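Local coordinates for putative 2-dehydro-3-deoxygalactonokinase (Sinorhizobium meliloti, PDB 3T69), which probably catalyses the ATP-dependent phosphorylation of 2-dehydro-3-deoxy-D-galactonate to its 6-phosphate, a step in the breakdown of galactonate, at residues W22-G25 / A29-A32; T50-H55 / I67-M72; A200-V205 / L278-L283. All blocks are in the same frame, centred on the assembly; numbering follows the deposited sequence.

Contact 1 (W22-G25 / A29-A32); sequences WIIG and AVLA
Ile-23 and Ala-32 meet on one face of a beta hairpin, Ile-24 and Val-30 on the other, so that two small apolar joints sandwich the backbone ladder. The hairpin joins strands 19-24 and 30-36 and shows how side-chain shape follows backbone pairing. On the first face, Ile-23 CG1 rests 4.0 Å from Ala-32 CB, the bulky branch set against the small methyl. On the second, the Ile-24 chain bends at its second torsion (chi2 -67°), which brings CD1 over the opposite strand, 3.9 Å from Val-30 CA and close to CG2 of the same valine. The other branch of Val-30, CG1, meets the edge of the Trp-22 ring, near its plane, at CD1 (4.2 Å), while helix 290-305 also packs on this indole. Leu-31 and Ala-32 together face Ile-23, consistent with a classic beta bulge whose first residue, Leu-31, turns its side chain toward the partner strand. Its CD2 lies 3.9 Å from Gly-25 N, filling the hollow beside the glycine, where a CB would point toward the leucine's strand, and also touches Ile-23 CG2.

Two firm backbone bonds hold the ladder. Leu-31 N donates to Ile-23 O at 2.9 Å and nearly straight (172°), and Gly-25 N donates to Ala-29 O at 3.0 Å. A third, from Ile-23 N to Ala-32 O, is weak at 3.4 Å. The chemistry thus divides its work: the two firm peptide bonds set the pairing, while apolar contacts on both faces, being undirected, add packing without fixing the register.

Contact 2 (T50-H55 / I67-M72); sequences TILDGH and IIICGM
A helix laid over a sheet by a beta-alpha-beta crossover is the element here: strand 30-36 leads by way of helices 40-43 and 50-58 to strand 67-71, parallel to it in the same sheet with strands 19-24 and 9-14 between them, as in the ribonuclease H-like fold of ASKHA kinases. Leu-52 makes the contact for the helix, and Ile-67 and Ile-69, alternate residues on one face of the strand, make it for the sheet. With CG anti to the backbone N (chi1 -175°), the leucine extends toward the strand and ends in a fork. One prong, CD1, meets Ile-67 CD1 tip to tip at 3.9 Å; the other, CD2, meets Ile-69 CD1 in the same manner at 4.0 Å. Ile-67 CD1 also lies 3.9 Å from Leu-52 CD2, so this methyl faces both prongs. Trp-79 packs on the same leucine, and Val-12 of strand 9-14 touches both isoleucines. An alanine in place of Leu-52 removes both prongs and would probably leave the two isoleucine tips without their partner on the helix. Since methyl meets methyl throughout, close packing and the exclusion of water hold this buried interface, without directional bonds to dictate an exact alignment.

Contact 3 (A200-V205 / L278-L283); sequences AFTDAV and LESQGL
Between segments 200-205 and 278-283 the closest approach is that of Val-205 to Gln-281, just past the end of helix 268-280. The two side chains cross obliquely: Val-205 CG1 lies 3.4 Å from Gln-281 NE2 and 4.1 Å from Gln-281 CG, so a methyl packs against both the amide and the aliphatic stem that carries it. One turn earlier, Thr-202 adds a lighter touch, its CG2 standing 4.1 Å from Ser-280 CB. The threonine methyl can do this because OG1 takes the slot between the backbone N and the carbonyl carbon (chi1 59°), leaving CG2 on the side of the serine.

What lies behind this first shell is mostly polar. Gln-281 NE2 donates to Ser-280 OG at 3.0 Å, with a bent approach (138° at the hydrogen) and the hydroxyl tilted out of the amide plane. The same NE2 is hydrogen-bonded to Ser-206 OG on helix 199-210, a polar tie beside the valine contact. Ser-280 OG is itself held by the carbonyl of Ala-277, one turn back in its own helix. The bend of the glutamine chain at chi2 (-49°) folds the amide back toward that serine.

Gly-282, at positive phi, is the C-prime residue of a Schellman motif that terminates the helix, with Leu-283 N returning to Leu-278 O at 3.2 Å. The contact thus sits where the helix of a beta-alpha-beta unit turns back into the sheet. Farther out, the second methyl of the valine, Val-205 CG2, stands over one face of the Phe-201 ring, offset toward its rim, and that phenylalanine also packs on Leu-273 and Ala-277 of helix 268-280.

Overall arrangement
Contacts 1 and 2 belong to one structural neighbourhood: their centres lie 15 Å apart, with nearest atoms about 6 Å from each other, and both reach the same mixed sheet. Strand 9-14 joins them, pairing with strand 19-24 of contact 1 and strand 67-71 of contact 2. Contact 3 lies on the opposite side of the chain's centre, its own centre 39 Å from that of contact 1 and 38 Å from that of contact 2, beside the second sheet. In ASKHA kinases, two such halves enclose the nucleotide and substrate in the cleft between them. By analogy, the glycine-rich segment at the start of helix 268-280 may help to bind ATP, at the end of that helix remote from contact 3.

Contact 1 (W22-G25 / A29-A32)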
loop_
_atom_site.group_PDB
_atom_site.type_symbol
_atom_site.label_atom_id
_atom_site.label_comp_id
_atom_site.label_asym_id
_atom_site.label_seq_id
_atom_site.Cartn_x
_atom_site.Cartn_y
_atom_site.Cartn_z
ATOM N N TRP B 22 22.398 -2.385 -25.470
ATOM C CA TRP B 22 22.933 -3.445 -26.329
ATOM C C TRP B 22 23.382 -2.819 -27.660
ATOM O O TRP B 22 22.625 -2.083 -28.273
ATOM C CB TRP B 22 21.861 -4.510 -26.652
ATOM C CG TRP B 22 21.271 -5.348 -25.502
ATOM C CD1 TRP B 22 21.680 -6.596 -25.083
ATOM C CD2 TRP B 22 20.120 -5.027 -24.708
ATOM N NE1 TRP B 22 20.874 -7.048 -24.057
ATOM C CE2 TRP B 22 19.916 -6.100 -23.805
ATOM C CE3 TRP B 22 19.255 -3.924 -24.650
ATOM C CZ2 TRP B 22 18.876 -6.090 -22.861
ATOM C CZ3 TRP B 22 18.224 -3.924 -23.717
ATOM C CH2 TRP B 22 18.045 -4.996 -22.838
ATOM N N ILE B 23 24.593 -3.136 -28.117
ATOM C CA ILE B 23 25.076 -2.679 -29.408
ATOM C C ILE B 23 24.843 -3.845 -30.344
ATOM O O ILE B 23 25.157 -4.961 -29.987
ATOM C CB ILE B 23 26.570 -2.388 -29.346
ATOM C CG1 ILE B 23 26.918 -1.407 -28.222
ATOM C CG2 ILE B 23 27.100 -1.931 -30.723
ATOM C CD1 ILE B 23 26.733 0.030 -28.571
ATOM N N ILE B 24 24.298 -3.601 -31.529
ATOM C CA ILE B 24 23.917 -4.693 -32.429
ATOM C C ILE B 24 24.578 -4.584 -33.822
ATOM O O ILE B 24 24.748 -3.475 -34.359
ATOM C CB ILE B 24 22.368 -4.772 -32.577
ATOM C CG1 ILE B 24 21.689 -4.936 -31.223
ATOM C CG2 ILE B 24 21.918 -5.889 -33.554
ATOM C CD1 ILE B 24 21.956 -6.254 -30.520
ATOM N N GLY B 25 24.938 -5.726 -34.417
ATOM C CA GLY B 25 25.511 -5.732 -35.766
ATOM C C GLY B 25 24.498 -6.094 -36.836
ATOM O O GLY B 25 23.464 -6.688 -36.538
ATOM N N ALA B 29 23.878 -10.008 -34.239
ATOM C CA ALA B 29 24.459 -10.341 -32.924
ATOM C C ALA B 29 24.634 -9.145 -31.999
ATOM O O ALA B 29 24.871 -8.035 -32.454
ATOM C CB ALA B 29 25.797 -11.062 -33.087
ATOM N N VAL B 30 24.522 -9.391 -30.700
ATOM C CA VAL B 30 25.017 -8.465 -29.683
ATOM C C VAL B 30 26.526 -8.409 -29.808
ATOM O O VAL B 30 27.179 -9.448 -29.914
ATOM C CB VAL B 30 24.671 -8.961 -28.246
ATOM C CG1 VAL B 30 25.113 -7.952 -27.161
ATOM C CG2 VAL B 30 23.163 -9.337 -28.119
ATOM N N LEU B 31 27.056 -7.187 -29.819
ATOM C CA LEU B 31 28.498 -6.892 -29.869
ATOM C C LEU B 31 29.006 -6.388 -28.512
ATOM O O LEU B 31 30.124 -6.669 -28.142
ATOM C CB LEU B 31 28.797 -5.848 -30.958
ATOM C CG LEU B 31 29.044 -6.131 -32.461
ATOM C CD1 LEU B 31 28.498 -7.466 -33.049
ATOM C CD2 LEU B 31 28.549 -4.963 -33.292
ATOM N N ALA B 32 28.192 -5.624 -27.787
ATOM C CA ALA B 32 28.531 -5.196 -26.422
ATOM C C ALA B 32 27.275 -5.025 -25.519
ATOM O O ALA B 32 26.152 -5.321 -25.966
ATOM C CB ALA B 32 29.385 -3.956 -26.448
#

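Contact 2 (T50-H55 / I67-M72)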
loop_
_atom_site.group_PDB
_atom_site.type_symbol
_atom_site.label_atom_id
_atom_site.label_comp_id
_atom_site.label_asym_id
_atom_site.label_seq_id
_atom_site.Cartn_x
_atom_site.Cartn_y
_atom_site.Cartn_z
ATOM N N THR B 50 23.931 12.936 -21.070
ATOM C CA THR B 50 25.203 12.592 -20.524
ATOM C C THR B 50 25.317 11.122 -20.162
ATOM O O THR B 50 26.326 10.501 -20.404
ATOM C CB THR B 50 25.396 13.432 -19.273
ATOM O OG1 THR B 50 26.295 14.492 -19.553
ATOM C CG2 THR B 50 25.935 12.623 -18.170
ATOM N N ILE B 51 24.290 10.545 -19.595
ATOM C CA ILE B 51 24.362 9.150 -19.262
ATOM C C ILE B 51 24.508 8.307 -20.501
ATOM O O ILE B 51 25.237 7.340 -20.519
ATOM C CB ILE B 51 23.128 8.717 -18.510
ATOM C CG1 ILE B 51 23.074 9.427 -17.187
ATOM C CG2 ILE B 51 23.139 7.248 -18.266
ATOM C CD1 ILE B 51 21.758 9.399 -16.605
ATOM N N LEU B 52 23.788 8.674 -21.535
ATOM C CA LEU B 52 23.835 7.972 -22.799
ATOM C C LEU B 52 25.200 8.101 -23.497
ATOM O O LEU B 52 25.660 7.141 -24.132
ATOM C CB LEU B 52 22.723 8.448 -23.713
ATOM C CG LEU B 52 22.536 7.751 -25.060
ATOM C CD1 LEU B 52 22.713 6.231 -25.001
ATOM C CD2 LEU B 52 21.163 8.083 -25.522
ATOM N N ASP B 53 25.837 9.272 -23.388
ATOM C CA ASP B 53 27.144 9.475 -24.026
ATOM C C ASP B 53 28.261 8.691 -23.315
ATOM O O ASP B 53 29.111 8.082 -23.987
ATOM C CB ASP B 53 27.456 10.967 -24.224
ATOM C CG ASP B 53 26.642 11.581 -25.383
ATOM O OD1 ASP B 53 26.188 10.823 -26.272
ATOM O OD2 ASP B 53 26.441 12.816 -25.410
ATOM N N GLY B 54 28.202 8.672 -21.973
ATOM C CA GLY B 54 29.095 7.886 -21.120
ATOM C C GLY B 54 29.121 6.419 -21.496
ATOM O O GLY B 54 30.163 5.869 -21.830
ATOM N N HIS B 55 27.967 5.773 -21.475
ATOM C CA HIS B 55 27.877 4.366 -21.883
ATOM C C HIS B 55 28.329 4.078 -23.311
ATOM O O HIS B 55 28.868 2.992 -23.610
ATOM C CB HIS B 55 26.482 3.832 -21.621
ATOM C CG HIS B 55 26.227 3.599 -20.171
ATOM N ND1 HIS B 55 26.775 2.534 -19.486
ATOM C CD2 HIS B 55 25.550 4.329 -19.256
ATOM C CE1 HIS B 55 26.415 2.596 -18.217
ATOM N NE2 HIS B 55 25.666 3.674 -18.052
ATOM N N ILE B 67 20.305 5.288 -32.332
ATOM C CA ILE B 67 19.862 4.820 -31.007
ATOM C C ILE B 67 18.349 4.711 -30.947
ATOM O O ILE B 67 17.634 5.667 -31.244
ATOM C CB ILE B 67 20.306 5.769 -29.892
ATOM C CG1 ILE B 67 21.750 6.216 -30.133
ATOM C CG2 ILE B 67 20.141 5.135 -28.548
ATOM C CD1 ILE B 67 22.524 6.502 -28.845
ATOM N N ILE B 68 17.885 3.538 -30.531
ATOM C CA ILE B 68 16.488 3.264 -30.347
ATOM C C ILE B 68 16.270 2.956 -28.860
ATOM O O ILE B 68 16.974 2.132 -28.269
ATOM C CB ILE B 68 16.049 2.139 -31.266
ATOM C CG1 ILE B 68 14.535 1.942 -31.231
ATOM C CG2 ILE B 68 16.825 0.898 -30.980
ATOM C CD1 ILE B 68 13.751 3.199 -31.668
ATOM N N ILE B 69 15.322 3.677 -28.264
ATOM C CA ILE B 69 15.104 3.641 -26.827
ATOM C C ILE B 69 13.647 3.457 -26.504
ATOM O O ILE B 69 12.797 4.156 -27.043
ATOM C CB ILE B 69 15.514 4.934 -26.151
ATOM C CG1 ILE B 69 16.889 5.412 -26.650
ATOM C CG2 ILE B 69 15.462 4.735 -24.678
ATOM C CD1 ILE B 69 17.380 6.721 -25.996
ATOM N N CYS B 70 13.362 2.515 -25.615
ATOM C CA CYS B 70 12.030 2.308 -25.110
ATOM C C CYS B 70 12.012 2.648 -23.603
ATOM O O CYS B 70 13.069 2.774 -22.989
ATOM C CB CYS B 70 11.595 0.853 -25.384
ATOM S SG CYS B 70 12.420 -0.402 -24.374
ATOM N N GLY B 71 10.818 2.798 -23.018
ATOM C CA GLY B 71 10.675 2.969 -21.574
ATOM C C GLY B 71 10.428 4.385 -21.079
ATOM O O GLY B 71 10.073 5.286 -21.829
ATOM N N MET B 72 10.657 4.581 -19.792
ATOM C CA MET B 72 10.342 5.837 -19.141
ATOM C C MET B 72 11.239 6.975 -19.624
ATOM O O MET B 72 11.113 8.128 -19.197
ATOM C CB MET B 72 10.406 5.666 -17.618
ATOM C CG MET B 72 9.302 4.824 -17.026
ATOM S SD MET B 72 7.604 5.357 -17.293
ATOM C CE MET B 72 6.945 3.710 -17.251
#

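Contact 3 (A200-V205 / L278-L283)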
loop_
_atom_site.group_PDB
_atom_site.type_symbol
_atom_site.label_atom_id
_atom_site.label_comp_id
_atom_site.label_asym_id
_atom_site.label_seq_id
_atom_site.Cartn_x
_atom_site.Cartn_y
_atom_site.Cartn_z
ATOM N N ALA B 200 5.600 -19.923 3.870
ATOM C CA ALA B 200 5.199 -18.573 4.234
ATOM C C ALA B 200 4.677 -17.840 2.976
ATOM O O ALA B 200 3.563 -17.288 2.992
ATOM C CB ALA B 200 6.334 -17.818 4.898
ATOM N N PHE B 201 5.428 -17.926 1.872
ATOM C CA PHE B 201 5.042 -17.285 0.616
ATOM C C PHE B 201 3.761 -17.776 -0.051
ATOM O O PHE B 201 2.897 -16.957 -0.386
ATOM C CB PHE B 201 6.201 -17.234 -0.394
ATOM C CG PHE B 201 5.835 -16.575 -1.700
ATOM C CD1 PHE B 201 5.749 -15.178 -1.801
ATOM C CD2 PHE B 201 5.555 -17.339 -2.829
ATOM C CE1 PHE B 201 5.388 -14.556 -3.029
ATOM C CE2 PHE B 201 5.181 -16.735 -4.055
ATOM C CZ PHE B 201 5.110 -15.339 -4.156
ATOM N N THR B 202 3.611 -19.074 -0.279
ATOM C CA THR B 202 2.408 -19.539 -0.988
ATOM C C THR B 202 1.164 -19.553 -0.116
ATOM O O THR B 202 0.041 -19.541 -0.651
ATOM C CB THR B 202 2.567 -20.944 -1.658
ATOM O OG1 THR B 202 2.890 -21.941 -0.666
ATOM C CG2 THR B 202 3.628 -20.898 -2.734
ATOM N N ASP B 203 1.341 -19.630 1.211
ATOM C CA ASP B 203 0.195 -19.458 2.119
ATOM C C ASP B 203 -0.402 -18.052 1.934
ATOM O O ASP B 203 -1.618 -17.933 1.720
ATOM C CB ASP B 203 0.563 -19.663 3.603
ATOM C CG ASP B 203 0.908 -21.118 3.960
ATOM O OD1 ASP B 203 0.519 -22.048 3.192
ATOM O OD2 ASP B 203 1.576 -21.299 5.035
ATOM N N ALA B 204 0.466 -17.024 1.992
ATOM C CA ALA B 204 0.104 -15.617 1.803
ATOM C C ALA B 204 -0.666 -15.410 0.505
ATOM O O ALA B 204 -1.782 -14.836 0.508
ATOM C CB ALA B 204 1.318 -14.758 1.826
ATOM N N VAL B 205 -0.099 -15.934 -0.583
ATOM C CA VAL B 205 -0.706 -15.871 -1.918
ATOM C C VAL B 205 -2.044 -16.554 -1.963
ATOM O O VAL B 205 -2.962 -16.091 -2.632
ATOM C CB VAL B 205 0.213 -16.525 -3.018
ATOM C CG1 VAL B 205 -0.482 -16.575 -4.354
ATOM C CG2 VAL B 205 1.542 -15.812 -3.127
ATOM N N LEU B 278 2.075 -18.211 -9.449
ATOM C CA LEU B 278 1.000 -18.526 -10.407
ATOM C C LEU B 278 0.591 -20.019 -10.486
ATOM O O LEU B 278 -0.605 -20.354 -10.689
ATOM C CB LEU B 278 1.342 -18.001 -11.812
ATOM C CG LEU B 278 1.457 -16.485 -11.993
ATOM C CD1 LEU B 278 2.348 -16.148 -13.143
ATOM C CD2 LEU B 278 0.082 -15.848 -12.173
ATOM N N GLU B 279 1.574 -20.913 -10.356
ATOM C CA GLU B 279 1.276 -22.331 -10.401
ATOM C C GLU B 279 0.454 -22.711 -9.182
ATOM O O GLU B 279 -0.614 -23.330 -9.330
ATOM C CB GLU B 279 2.552 -23.160 -10.536
ATOM C CG GLU B 279 3.035 -23.217 -11.980
ATOM C CD GLU B 279 4.520 -23.559 -12.153
ATOM O OE1 GLU B 279 5.361 -23.349 -11.243
ATOM O OE2 GLU B 279 4.848 -24.013 -13.263
ATOM N N SER B 280 0.915 -22.289 -7.998
ATOM C CA SER B 280 0.165 -22.503 -6.748
ATOM C C SER B 280 -1.320 -22.173 -6.885
ATOM O O SER B 280 -2.139 -22.757 -6.194
ATOM C CB SER B 280 0.801 -21.766 -5.561
ATOM O OG SER B 280 0.491 -20.382 -5.582
ATOM N N GLN B 281 -1.678 -21.268 -7.797
ATOM C CA GLN B 281 -3.104 -20.965 -8.006
ATOM C C GLN B 281 -3.723 -21.747 -9.130
ATOM O O GLN B 281 -4.861 -21.454 -9.533
ATOM C CB GLN B 281 -3.401 -19.457 -8.155
ATOM C CG GLN B 281 -2.878 -18.605 -6.999
ATOM C CD GLN B 281 -3.254 -19.167 -5.625
ATOM O OE1 GLN B 281 -4.437 -19.375 -5.318
ATOM N NE2 GLN B 281 -2.245 -19.407 -4.791
ATOM N N GLY B 282 -2.979 -22.750 -9.606
ATOM C CA GLY B 282 -3.478 -23.722 -10.581
ATOM C C GLY B 282 -3.440 -23.255 -12.031
ATOM O O GLY B 282 -4.299 -23.633 -12.836
ATOM N N LEU B 283 -2.437 -22.439 -12.361
ATOM C CA LEU B 283 -2.231 -21.997 -13.735
ATOM C C LEU B 283 -0.981 -22.569 -14.370
ATOM O O LEU B 283 0.065 -22.667 -13.734
ATOM C CB LEU B 283 -2.127 -20.475 -13.792
ATOM C CG LEU B 283 -3.321 -19.752 -13.217
ATOM C CD1 LEU B 283 -2.864 -18.380 -12.807
ATOM C CD2 LEU B 283 -4.476 -19.707 -14.228
#